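Side-chain contact in transcriptional regulator, TetR family (Cytophaga hutchinsonii, PDB 3EUP), which probably binds operator DNA as a dimer and regulates transcription, as other members of the TetR family do: residues K145-K150 / T156-I161. Sequence-based numbering, arbitrary orientation.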
loop_
_atom_site.group_PDB
_atom_site.type_symbol
_atom_site.label_atom_id
_atom_site.label_comp_id
_atom_site.label_asym_id
_atom_site.label_seq_id
_atom_site.Cartn_x
_atom_site.Cartn_y
_atom_site.Cartn_z
ATOM N N LYS A 145 -24.388 -13.916 -4.155
ATOM C CA LYS A 145 -25.122 -14.831 -3.288
ATOM C C LYS A 145 -25.967 -14.078 -2.269
ATOM O O LYS A 145 -27.102 -14.452 -2.000
ATOM C CB LYS A 145 -24.171 -15.765 -2.555
ATOM C CG LYS A 145 -23.579 -16.801 -3.463
ATOM C CD LYS A 145 -22.710 -17.726 -2.678
ATOM C CE LYS A 145 -21.882 -18.584 -3.575
ATOM N NZ LYS A 145 -21.028 -19.433 -2.719
ATOM N N GLY A 146 -25.397 -13.025 -1.694
ATOM C CA GLY A 146 -26.116 -12.175 -0.772
ATOM C C GLY A 146 -27.327 -11.511 -1.406
ATOM O O GLY A 146 -28.377 -11.371 -0.765
ATOM N N ILE A 147 -27.197 -11.118 -2.673
ATOM C CA ILE A 147 -28.340 -10.588 -3.425
ATOM C C ILE A 147 -29.444 -11.642 -3.608
ATOM O O ILE A 147 -30.622 -11.360 -3.404
ATOM C CB ILE A 147 -27.892 -10.024 -4.794
ATOM C CG1 ILE A 147 -26.986 -8.799 -4.553
ATOM C CG2 ILE A 147 -29.121 -9.717 -5.681
ATOM C CD1 ILE A 147 -26.661 -7.943 -5.770
ATOM N N GLN A 148 -29.065 -12.855 -3.986
ATOM C CA GLN A 148 -30.057 -13.907 -4.211
ATOM C C GLN A 148 -30.583 -14.467 -2.891
ATOM O O GLN A 148 -31.670 -15.010 -2.856
ATOM C CB GLN A 148 -29.507 -15.024 -5.094
ATOM C CG GLN A 148 -28.581 -15.972 -4.386
ATOM C CD GLN A 148 -27.748 -16.784 -5.353
ATOM O OE1 GLN A 148 -27.662 -16.440 -6.537
ATOM N NE2 GLN A 148 -27.116 -17.871 -4.862
ATOM N N ALA A 149 -29.829 -14.318 -1.807
ATOM C CA ALA A 149 -30.371 -14.615 -0.477
ATOM C C ALA A 149 -31.185 -13.444 0.120
ATOM O O ALA A 149 -31.578 -13.503 1.279
ATOM C CB ALA A 149 -29.253 -15.028 0.475
ATOM N N LYS A 150 -31.424 -12.386 -0.655
ATOM C CA LYS A 150 -32.264 -11.268 -0.217
ATOM C C LYS A 150 -31.643 -10.516 0.954
ATOM O O LYS A 150 -32.314 -9.813 1.697
ATOM C CB LYS A 150 -33.647 -11.782 0.169
ATOM C CG LYS A 150 -34.801 -10.761 0.041
ATOM C CD LYS A 150 -36.167 -11.293 0.620
ATOM C CE LYS A 150 -36.561 -12.654 0.053
ATOM N NZ LYS A 150 -37.976 -13.077 0.390
ATOM N N THR A 156 -27.307 -3.218 -6.407
ATOM C CA THR A 156 -25.918 -3.078 -5.971
ATOM C C THR A 156 -24.918 -3.129 -7.133
ATOM O O THR A 156 -24.978 -4.032 -7.965
ATOM C CB THR A 156 -25.528 -4.203 -5.008
ATOM O OG1 THR A 156 -26.408 -4.202 -3.882
ATOM C CG2 THR A 156 -24.079 -4.041 -4.549
ATOM N N ASP A 157 -23.982 -2.179 -7.166
ATOM C CA ASP A 157 -22.894 -2.250 -8.141
ATOM C C ASP A 157 -21.824 -3.159 -7.560
ATOM O O ASP A 157 -20.932 -2.706 -6.833
ATOM C CB ASP A 157 -22.326 -0.878 -8.414
ATOM C CG ASP A 157 -21.259 -0.889 -9.496
ATOM O OD1 ASP A 157 -20.724 -1.970 -9.885
ATOM O OD2 ASP A 157 -20.963 0.223 -9.971
ATOM N N VAL A 158 -21.897 -4.432 -7.923
ATOM C CA VAL A 158 -21.111 -5.469 -7.288
ATOM C C VAL A 158 -19.619 -5.254 -7.503
ATOM O O VAL A 158 -18.843 -5.391 -6.549
ATOM C CB VAL A 158 -21.512 -6.869 -7.776
ATOM C CG1 VAL A 158 -20.567 -7.888 -7.227
ATOM C CG2 VAL A 158 -23.003 -7.195 -7.386
ATOM N N THR A 159 -19.222 -4.932 -8.735
ATOM C CA THR A 159 -17.797 -4.694 -9.043
ATOM C C THR A 159 -17.255 -3.500 -8.272
ATOM O O THR A 159 -16.168 -3.576 -7.649
ATOM C CB THR A 159 -17.559 -4.507 -10.552
ATOM O OG1 THR A 159 -17.891 -5.714 -11.216
ATOM C CG2 THR A 159 -16.089 -4.225 -10.851
ATOM N N LYS A 160 -17.991 -2.389 -8.299
ATOM C CA LYS A 160 -17.620 -1.213 -7.506
ATOM C C LYS A 160 -17.416 -1.501 -5.999
ATOM O O LYS A 160 -16.425 -1.046 -5.387
ATOM C CB LYS A 160 -18.633 -0.068 -7.649
ATOM C CG LYS A 160 -18.322 1.111 -6.731
ATOM C CD LYS A 160 -19.071 2.385 -7.070
ATOM C CE LYS A 160 -20.392 2.505 -6.368
ATOM N NZ LYS A 160 -20.969 3.850 -6.620
ATOM N N ILE A 161 -18.344 -2.230 -5.399
ATOM C CA ILE A 161 -18.247 -2.591 -3.988
ATOM C C ILE A 161 -17.028 -3.494 -3.707
ATOM O O ILE A 161 -16.280 -3.281 -2.738
ATOM C CB ILE A 161 -19.546 -3.265 -3.441
ATOM C CG1 ILE A 161 -20.652 -2.222 -3.292
ATOM C CG2 ILE A 161 -19.280 -3.900 -2.057
ATOM C CD1 ILE A 161 -21.337 -1.929 -4.576
#
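I147, in the last turn of helix 122-148, reaches T156, just before helix 158-179, and V158, the first residue of that helix, with a single methyl group. CG1 stands beside the backbone N (chi1 -65°) and the chain runs on extended (chi2 -169°), which carries CD1 outward from the helix. CD1 of I147 lies 4.0 Å from CB of T156. On its other contact, CD1 of I147 comes within 4.1 Å of CG2 of V158, the branch that is anti to the carbonyl carbon. V158 also packs on V140 and I143, so I147 extends an apolar strip of helix 122-148 by one more residue, and F152 of the connecting loop covers it further.

Beyond I147 the helix ends in a Schellman motif. K150, with positive phi, is its C-prime residue, and its N-H donates to O of I147 (N to O 3.0 Å). The chain thus leaves the helix and, after a short loop, begins the next one at D157, the N-cap. OD1 of D157 accepts from N of K160 at 3.2 Å, nearly straight at 169° but from well above the carboxylate plane. NZ of K160 forms salt bridges with D194 and E190 of the second subunit, which places this turn beside the dimer partner.

OG1 of T156, hydrogen-bonded to O of R153, also borders the I147 methyl. Consecutive helices of the TetR-type C-terminal domain therefore touch by modest van der Waals contact at the surface, while the Schellman motif closes one and the D157 cap opens the other.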